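Local coordinates for putative membrane transport protein (Vibrio parahaemolyticus RIMD 2210633, PDB 3CK6), which is probably a zinc transporter of the CorA family that couples zinc ion uptake to proton symport across the inner membrane, at residues 72-84 with 94-106. The protein carries 1 engineered substitution. Residues are numbered along the deposited sequence; the frame is centred on the assembly and turned at random.
Sequences LDDDNFMLILRGI and DMLSIRILYFQGA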
ATOM      1  N   LEU E  72      -3.663 -13.566  24.540  1.00 29.48           N
ATOM      2  CA  LEU E  72      -4.810 -13.964  25.372  1.00 29.82           C
ATOM      3  C   LEU E  72      -4.749 -13.303  26.776  1.00 30.93           C
ATOM      4  O   LEU E  72      -4.178 -12.218  26.916  1.00 30.59           O
ATOM      5  CB  LEU E  72      -4.922 -15.498  25.425  1.00 28.92           C
ATOM      6  CG  LEU E  72      -5.079 -16.147  24.027  1.00 29.49           C
ATOM      7  CD1 LEU E  72      -4.925 -17.652  24.111  1.00 28.81           C
ATOM      8  CD2 LEU E  72      -6.418 -15.767  23.353  1.00 29.34           C
ATOM      9  N   ASP E  73      -5.318 -13.930  27.798  1.00 31.74           N
ATOM     10  CA  ASP E  73      -5.255 -13.336  29.164  1.00 34.32           C
ATOM     11  C   ASP E  73      -3.860 -13.430  29.781  1.00 34.10           C
ATOM     12  O   ASP E  73      -3.079 -14.300  29.420  1.00 34.02           O
ATOM     13  CB  ASP E  73      -6.232 -14.020  30.112  1.00 35.13           C
ATOM     14  CG  ASP E  73      -7.695 -13.737  29.774  1.00 39.55           C
ATOM     15  OD1 ASP E  73      -8.012 -12.671  29.175  1.00 43.88           O
ATOM     16  OD2 ASP E  73      -8.534 -14.597  30.126  1.00 43.10           O
ATOM     17  N   ASP E  74      -3.561 -12.564  30.749  1.00 35.06           N
ATOM     18  CA  ASP E  74      -2.307 -12.679  31.478  1.00 35.41           C
ATOM     19  C   ASP E  74      -1.152 -12.728  30.477  1.00 34.62           C
ATOM     20  O   ASP E  74      -1.074 -11.914  29.543  1.00 34.68           O
ATOM     21  CB  ASP E  74      -2.334 -13.944  32.354  1.00 36.30           C
ATOM     22  CG  ASP E  74      -3.362 -13.855  33.494  1.00 40.27           C
ATOM     23  OD1 ASP E  74      -3.253 -12.925  34.328  1.00 42.37           O
ATOM     24  OD2 ASP E  74      -4.272 -14.716  33.559  1.00 43.89           O
ATOM     25  N   ASP E  75      -0.278 -13.708  30.639  1.00 33.45           N
ATOM     26  CA  ASP E  75       0.828 -13.854  29.709  1.00 32.62           C
ATOM     27  C   ASP E  75       0.597 -14.891  28.600  1.00 30.49           C
ATOM     28  O   ASP E  75       1.527 -15.209  27.860  1.00 30.73           O
ATOM     29  CB  ASP E  75       2.115 -14.145  30.481  1.00 33.08           C
ATOM     30  CG  ASP E  75       2.509 -12.999  31.398  1.00 37.21           C
ATOM     31  OD1 ASP E  75       2.601 -11.845  30.915  1.00 39.80           O
ATOM     32  OD2 ASP E  75       2.715 -13.250  32.602  1.00 40.19           O
ATOM     33  N   ASN E  76      -0.640 -15.372  28.463  1.00 28.04           N
ATOM     34  CA  ASN E  76      -0.964 -16.440  27.515  1.00 26.41           C
ATOM     35  C   ASN E  76      -1.101 -15.926  26.097  1.00 25.97           C
ATOM     36  O   ASN E  76      -1.420 -14.745  25.860  1.00 25.27           O
ATOM     37  CB  ASN E  76      -2.265 -17.176  27.908  1.00 26.03           C
ATOM     38  CG  ASN E  76      -2.255 -17.635  29.370  1.00 26.17           C
ATOM     39  OD1 ASN E  76      -1.212 -17.988  29.906  1.00 26.34           O
ATOM     40  ND2 ASN E  76      -3.413 -17.614  30.010  1.00 23.26           N
ATOM     41  N   PHE E  77      -0.845 -16.819  25.158  1.00 25.14           N
ATOM     42  CA  PHE E  77      -1.102 -16.508  23.756  1.00 25.00           C
ATOM     43  C   PHE E  77      -1.306 -17.759  22.943  1.00 24.77           C
ATOM     44  O   PHE E  77      -1.013 -18.877  23.407  1.00 24.11           O
ATOM     45  CB  PHE E  77       0.012 -15.615  23.147  1.00 24.34           C
ATOM     46  CG  PHE E  77       1.375 -16.266  23.045  1.00 24.79           C
ATOM     47  CD1 PHE E  77       1.656 -17.216  22.052  1.00 26.01           C
ATOM     48  CD2 PHE E  77       2.409 -15.858  23.892  1.00 25.78           C
ATOM     49  CE1 PHE E  77       2.951 -17.795  21.937  1.00 27.29           C
ATOM     50  CE2 PHE E  77       3.702 -16.422  23.782  1.00 26.03           C
ATOM     51  CZ  PHE E  77       3.979 -17.385  22.821  1.00 22.08           C
HETATM   52  N   MSE E  78      -1.822 -17.564  21.730  1.00 24.97           N
HETATM   53  CA  MSE E  78      -1.838 -18.628  20.716  1.00 27.02           C
HETATM   54  C   MSE E  78      -1.008 -18.180  19.546  1.00 25.65           C
HETATM   55  O   MSE E  78      -1.147 -17.046  19.097  1.00 25.55           O
HETATM   56  CB  MSE E  78      -3.256 -18.912  20.221  1.00 25.46           C
HETATM   57  CG  MSE E  78      -3.357 -20.074  19.189  1.00 29.21           C
HETATM   58 SE   MSE E  78      -5.254 -20.369  18.703  0.80 32.33          SE
HETATM   59  CE  MSE E  78      -5.918 -20.805  20.391  1.00 30.76           C
ATOM     60  N   LEU E  79      -0.180 -19.089  19.041  1.00 25.94           N
ATOM     61  CA  LEU E  79       0.583 -18.876  17.819  1.00 25.53           C
ATOM     62  C   LEU E  79       0.342 -20.023  16.839  1.00 26.08           C
ATOM     63  O   LEU E  79       0.556 -21.201  17.147  1.00 26.46           O
ATOM     64  CB  LEU E  79       2.084 -18.787  18.116  1.00 24.99           C
ATOM     65  CG  LEU E  79       3.006 -18.497  16.937  1.00 24.02           C
ATOM     66  CD1 LEU E  79       2.761 -17.092  16.349  1.00 24.70           C
ATOM     67  CD2 LEU E  79       4.451 -18.656  17.391  1.00 29.59           C
ATOM     68  N   ILE E  80      -0.094 -19.654  15.648  1.00 25.88           N
ATOM     69  CA  ILE E  80      -0.346 -20.620  14.600  1.00 26.43           C
ATOM     70  C   ILE E  80       0.635 -20.418  13.477  1.00 26.79           C
ATOM     71  O   ILE E  80       0.821 -19.288  13.034  1.00 28.17           O
ATOM     72  CB  ILE E  80      -1.827 -20.511  14.102  1.00 25.48           C
ATOM     73  CG1 ILE E  80      -2.768 -20.826  15.276  1.00 26.49           C
ATOM     74  CG2 ILE E  80      -2.060 -21.427  12.869  1.00 26.59           C
ATOM     75  CD1 ILE E  80      -4.257 -20.491  15.051  1.00 27.50           C
ATOM     76  N   LEU E  81       1.225 -21.525  12.997  1.00 27.33           N
ATOM     77  CA  LEU E  81       2.242 -21.518  11.961  1.00 27.67           C
ATOM     78  C   LEU E  81       2.024 -22.641  10.960  1.00 27.18           C
ATOM     79  O   LEU E  81       1.291 -23.587  11.223  1.00 27.89           O
ATOM     80  CB  LEU E  81       3.647 -21.679  12.568  1.00 27.57           C
ATOM     81  CG  LEU E  81       4.051 -20.627  13.611  1.00 27.73           C
ATOM     82  CD1 LEU E  81       5.335 -21.081  14.268  1.00 27.46           C
ATOM     83  CD2 LEU E  81       4.208 -19.205  13.002  1.00 28.40           C
ATOM     84  N   ARG E  82       2.653 -22.506   9.807  1.00 27.27           N
ATOM     85  CA  ARG E  82       2.614 -23.530   8.784  1.00 26.82           C
ATOM     86  C   ARG E  82       4.034 -23.986   8.435  1.00 27.29           C
ATOM     87  O   ARG E  82       5.003 -23.208   8.534  1.00 26.71           O
ATOM     88  CB  ARG E  82       1.869 -23.016   7.548  1.00 26.62           C
ATOM     89  CG  ARG E  82       0.375 -22.827   7.750  1.00 24.87           C
ATOM     90  CD  ARG E  82      -0.448 -23.908   7.008  1.00 26.49           C
ATOM     91  NE  ARG E  82      -1.895 -23.705   7.208  1.00 28.63           N
ATOM     92  CZ  ARG E  82      -2.864 -24.385   6.596  1.00 30.05           C
ATOM     93  NH1 ARG E  82      -2.581 -25.350   5.736  1.00 30.05           N
ATOM     94  NH2 ARG E  82      -4.134 -24.083   6.841  1.00 30.72           N
ATOM     95  N   GLY E  83       4.146 -25.257   8.030  1.00 27.74           N
ATOM     96  CA  GLY E  83       5.401 -25.847   7.581  1.00 27.33           C
ATOM     97  C   GLY E  83       5.201 -26.722   6.362  1.00 27.62           C
ATOM     98  O   GLY E  83       4.068 -27.096   6.036  1.00 26.39           O
ATOM     99  N   ILE E  84       6.306 -27.053   5.701  1.00 27.24           N
ATOM    100  CA  ILE E  84       6.294 -27.979   4.540  1.00 28.42           C
ATOM    101  C   ILE E  84       5.736 -29.356   4.943  1.00 28.70           C
ATOM    102  O   ILE E  84       6.031 -29.870   6.015  1.00 28.57           O
ATOM    103  CB  ILE E  84       7.710 -28.109   3.929  1.00 27.87           C
ATOM    104  CG1 ILE E  84       8.225 -26.735   3.484  1.00 29.05           C
ATOM    105  CG2 ILE E  84       7.734 -29.063   2.696  1.00 28.84           C
ATOM    106  CD1 ILE E  84       7.339 -26.039   2.407  1.00 27.28           C
ATOM    107  N   ASP E  94       1.155 -28.382   0.233  1.00 33.02           N
ATOM    108  CA  ASP E  94      -0.052 -28.485   1.080  1.00 32.88           C
ATOM    109  C   ASP E  94       0.353 -28.440   2.556  1.00 32.36           C
ATOM    110  O   ASP E  94       0.310 -29.433   3.300  1.00 31.72           O
ATOM    111  CB  ASP E  94      -0.849 -29.727   0.739  1.00 33.63           C
ATOM    112  CG  ASP E  94      -1.216 -29.784  -0.737  1.00 36.07           C
ATOM    113  OD1 ASP E  94      -1.392 -28.700  -1.364  1.00 38.13           O
ATOM    114  OD2 ASP E  94      -1.303 -30.913  -1.264  1.00 38.51           O
HETATM  115  N   MSE E  95       0.752 -27.246   2.960  1.00 31.19           N
HETATM  116  CA  MSE E  95       1.480 -27.043   4.198  1.00 31.06           C
HETATM  117  C   MSE E  95       0.672 -27.409   5.429  1.00 31.01           C
HETATM  118  O   MSE E  95      -0.543 -27.195   5.470  1.00 30.34           O
HETATM  119  CB  MSE E  95       1.935 -25.587   4.296  1.00 30.94           C
HETATM  120  CG  MSE E  95       2.713 -25.132   3.079  1.00 30.78           C
HETATM  121 SE   MSE E  95       3.424 -23.353   3.391  0.80 31.35          SE
HETATM  122  CE  MSE E  95       4.718 -23.723   4.761  1.00 31.94           C
ATOM    123  N   LEU E  96       1.368 -27.975   6.408  1.00 31.36           N
ATOM    124  CA  LEU E  96       0.796 -28.376   7.695  1.00 32.52           C
ATOM    125  C   LEU E  96       0.647 -27.210   8.654  1.00 31.96           C
ATOM    126  O   LEU E  96       1.520 -26.337   8.726  1.00 33.22           O
ATOM    127  CB  LEU E  96       1.661 -29.455   8.355  1.00 32.65           C
ATOM    128  CG  LEU E  96       3.193 -29.283   8.424  1.00 34.62           C
ATOM    129  CD1 LEU E  96       3.681 -28.370   9.554  1.00 37.16           C
ATOM    130  CD2 LEU E  96       3.883 -30.657   8.495  1.00 35.46           C
ATOM    131  N   SER E  97      -0.436 -27.226   9.425  1.00 31.05           N
ATOM    132  CA  SER E  97      -0.642 -26.226  10.468  1.00 29.75           C
ATOM    133  C   SER E  97      -0.192 -26.758  11.839  1.00 29.35           C
ATOM    134  O   SER E  97      -0.618 -27.841  12.268  1.00 29.08           O
ATOM    135  CB  SER E  97      -2.106 -25.809  10.519  1.00 29.37           C
ATOM    136  OG  SER E  97      -2.259 -24.820  11.516  1.00 29.71           O
ATOM    137  N   ILE E  98       0.676 -25.986  12.495  1.00 28.32           N
ATOM    138  CA  ILE E  98       1.137 -26.269  13.851  1.00 28.63           C
ATOM    139  C   ILE E  98       0.519 -25.176  14.746  1.00 27.87           C
ATOM    140  O   ILE E  98       0.726 -23.978  14.520  1.00 26.75           O
ATOM    141  CB  ILE E  98       2.679 -26.222  13.958  1.00 29.01           C
ATOM    142  CG1 ILE E  98       3.371 -27.291  13.096  1.00 31.60           C
ATOM    143  CG2 ILE E  98       3.137 -26.281  15.471  1.00 29.63           C
ATOM    144  CD1 ILE E  98       2.914 -28.714  13.359  1.00 36.90           C
ATOM    145  N   ARG E  99      -0.287 -25.589  15.713  1.00 27.65           N
ATOM    146  CA  ARG E  99      -1.001 -24.622  16.515  1.00 27.38           C
ATOM    147  C   ARG E  99      -0.539 -24.719  17.960  1.00 27.18           C
ATOM    148  O   ARG E  99      -0.600 -25.766  18.602  1.00 26.90           O
ATOM    149  CB  ARG E  99      -2.486 -24.778  16.360  1.00 28.11           C
ATOM    150  CG  ARG E  99      -2.859 -24.914  14.866  1.00 27.29           C
ATOM    151  CD  ARG E  99      -4.277 -24.872  14.717  1.00 29.72           C
ATOM    152  NE  ARG E  99      -4.662 -25.248  13.365  1.00 29.39           N
ATOM    153  CZ  ARG E  99      -5.873 -25.677  13.051  1.00 27.73           C
ATOM    154  NH1 ARG E  99      -6.788 -25.833  14.005  1.00 27.20           N
ATOM    155  NH2 ARG E  99      -6.146 -26.008  11.789  1.00 27.42           N
ATOM    156  N   ILE E 100      -0.057 -23.595  18.441  1.00 26.85           N
ATOM    157  CA  ILE E 100       0.671 -23.565  19.678  1.00 27.68           C
ATOM    158  C   ILE E 100      -0.021 -22.628  20.661  1.00 28.15           C
ATOM    159  O   ILE E 100      -0.334 -21.479  20.326  1.00 27.55           O
ATOM    160  CB  ILE E 100       2.128 -23.046  19.443  1.00 27.82           C
ATOM    161  CG1 ILE E 100       2.897 -23.957  18.484  1.00 29.00           C
ATOM    162  CG2 ILE E 100       2.859 -22.797  20.803  1.00 27.32           C
ATOM    163  CD1 ILE E 100       4.270 -23.423  18.185  1.00 29.69           C
ATOM    164  N   LEU E 101      -0.214 -23.125  21.879  1.00 28.38           N
ATOM    165  CA  LEU E 101      -0.746 -22.344  22.982  1.00 29.57           C
ATOM    166  C   LEU E 101       0.359 -22.143  23.991  1.00 29.31           C
ATOM    167  O   LEU E 101       1.016 -23.103  24.380  1.00 30.16           O
ATOM    168  CB  LEU E 101      -1.892 -23.141  23.639  1.00 30.01           C
ATOM    169  CG  LEU E 101      -3.045 -22.497  24.406  1.00 33.21           C
ATOM    170  CD1 LEU E 101      -3.855 -21.558  23.523  1.00 33.93           C
ATOM    171  CD2 LEU E 101      -3.967 -23.592  24.976  1.00 31.52           C
ATOM    172  N   TYR E 102       0.589 -20.900  24.420  1.00 29.19           N
ATOM    173  CA  TYR E 102       1.389 -20.657  25.638  1.00 28.31           C
ATOM    174  C   TYR E 102       0.382 -20.282  26.722  1.00 28.66           C
ATOM    175  O   TYR E 102      -0.310 -19.284  26.610  1.00 27.89           O
ATOM    176  CB  TYR E 102       2.430 -19.559  25.417  1.00 28.48           C
ATOM    177  CG  TYR E 102       3.319 -19.208  26.624  1.00 29.39           C
ATOM    178  CD1 TYR E 102       4.105 -20.181  27.253  1.00 30.31           C
ATOM    179  CD2 TYR E 102       3.413 -17.904  27.081  1.00 28.68           C
ATOM    180  CE1 TYR E 102       4.923 -19.869  28.350  1.00 27.60           C
ATOM    181  CE2 TYR E 102       4.265 -17.562  28.185  1.00 27.85           C
ATOM    182  CZ  TYR E 102       5.012 -18.561  28.798  1.00 27.78           C
ATOM    183  OH  TYR E 102       5.838 -18.281  29.863  1.00 29.80           O
ATOM    184  N   PHE E 103       0.268 -21.142  27.730  1.00 28.22           N
ATOM    185  CA  PHE E 103      -0.858 -21.131  28.643  1.00 28.46           C
ATOM    186  C   PHE E 103      -0.366 -21.523  30.032  1.00 27.89           C
ATOM    187  O   PHE E 103       0.285 -22.552  30.208  1.00 26.81           O
ATOM    188  CB  PHE E 103      -1.990 -22.048  28.150  1.00 28.52           C
ATOM    189  CG  PHE E 103      -3.238 -22.021  29.019  1.00 29.66           C
ATOM    190  CD1 PHE E 103      -4.194 -21.003  28.877  1.00 30.19           C
ATOM    191  CD2 PHE E 103      -3.448 -22.998  29.992  1.00 30.21           C
ATOM    192  CE1 PHE E 103      -5.339 -20.966  29.678  1.00 31.61           C
ATOM    193  CE2 PHE E 103      -4.596 -22.979  30.790  1.00 31.45           C
ATOM    194  CZ  PHE E 103      -5.546 -21.957  30.631  1.00 30.56           C
ATOM    195  N   GLN E 104      -0.651 -20.661  31.005  1.00 28.10           N
ATOM    196  CA  GLN E 104      -0.138 -20.794  32.385  1.00 28.34           C
ATOM    197  C   GLN E 104       1.330 -21.227  32.423  1.00 28.31           C
ATOM    198  O   GLN E 104       1.711 -22.050  33.256  1.00 28.86           O
ATOM    199  CB  GLN E 104      -0.983 -21.772  33.212  1.00 27.77           C
ATOM    200  CG  GLN E 104      -2.441 -21.381  33.412  1.00 29.54           C
ATOM    201  CD  GLN E 104      -3.310 -22.524  33.971  1.00 29.92           C
ATOM    202  OE1 GLN E 104      -4.466 -22.309  34.307  1.00 31.22           O
ATOM    203  NE2 GLN E 104      -2.750 -23.735  34.069  1.00 32.96           N
ATOM    204  N   GLY E 105       2.149 -20.691  31.513  1.00 28.05           N
ATOM    205  CA  GLY E 105       3.596 -20.913  31.552  1.00 27.10           C
ATOM    206  C   GLY E 105       4.047 -22.221  30.894  1.00 26.22           C
ATOM    207  O   GLY E 105       5.224 -22.570  30.954  1.00 25.16           O
ATOM    208  N   ALA E 106       3.106 -22.952  30.311  1.00 26.65           N
ATOM    209  CA  ALA E 106       3.410 -24.173  29.553  1.00 26.52           C
ATOM    210  C   ALA E 106       3.241 -23.928  28.067  1.00 27.23           C
ATOM    211  O   ALA E 106       2.407 -23.120  27.651  1.00 28.53           O
ATOM    212  CB  ALA E 106       2.488 -25.302  29.976  1.00 26.68           C
TER
HETATM  213  O   HOH W   1       1.537 -18.260  29.826  1.00 24.88           O
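F77 and Y102 face each other in a hydrogen-bonded antiparallel pair. CB of Y102 sits over the centre of the F77 ring, 3.7 Å from its centroid, a CH-pi contact. F77 has its CG between the backbone N and the carbonyl carbon (chi1 66°), which swings the ring across CB of Y102. The two rings meet obliquely, their planes 43° apart. At the turn end, N76 OD1 accepts a hydrogen bond from Q104 N at 2.9 Å; the donor sits above the plane of the side-chain carbonyl. A water gives OD1 a second bond and also accepts from G105 N, tying the 73-76 and 103-106 turns together. N76 ND2 comes obliquely to within 3.7 Å of F103 CD1. At the far end, R82 NH1 donates to M95 O at 2.8 Å. CB of S97 lies over one face of the R82 guanidinium, toward its rim. Between these ends, two backbone bonds join each of the pairs F77-Y102, L79-I100, L81-I98 and G83-L96. Strands 77-83 and 96-103 are neighbours in the mixed sheet of the ZntB cytoplasmic domain, which assembles into a funnel-shaped pentamer. One face carries F77, L79 and L81, which pack on helix 173-199. On the other, CE of M78 meets CD1 of L101 at 3.8 Å. R99 NE bonds S97 OG in the guanidinium plane, while R99 NH1 hydrogen-bonds to the carbonyl oxygens of L60 and A62. The Y102 hydroxyl is hydrogen-bonded to the E203 carboxylate.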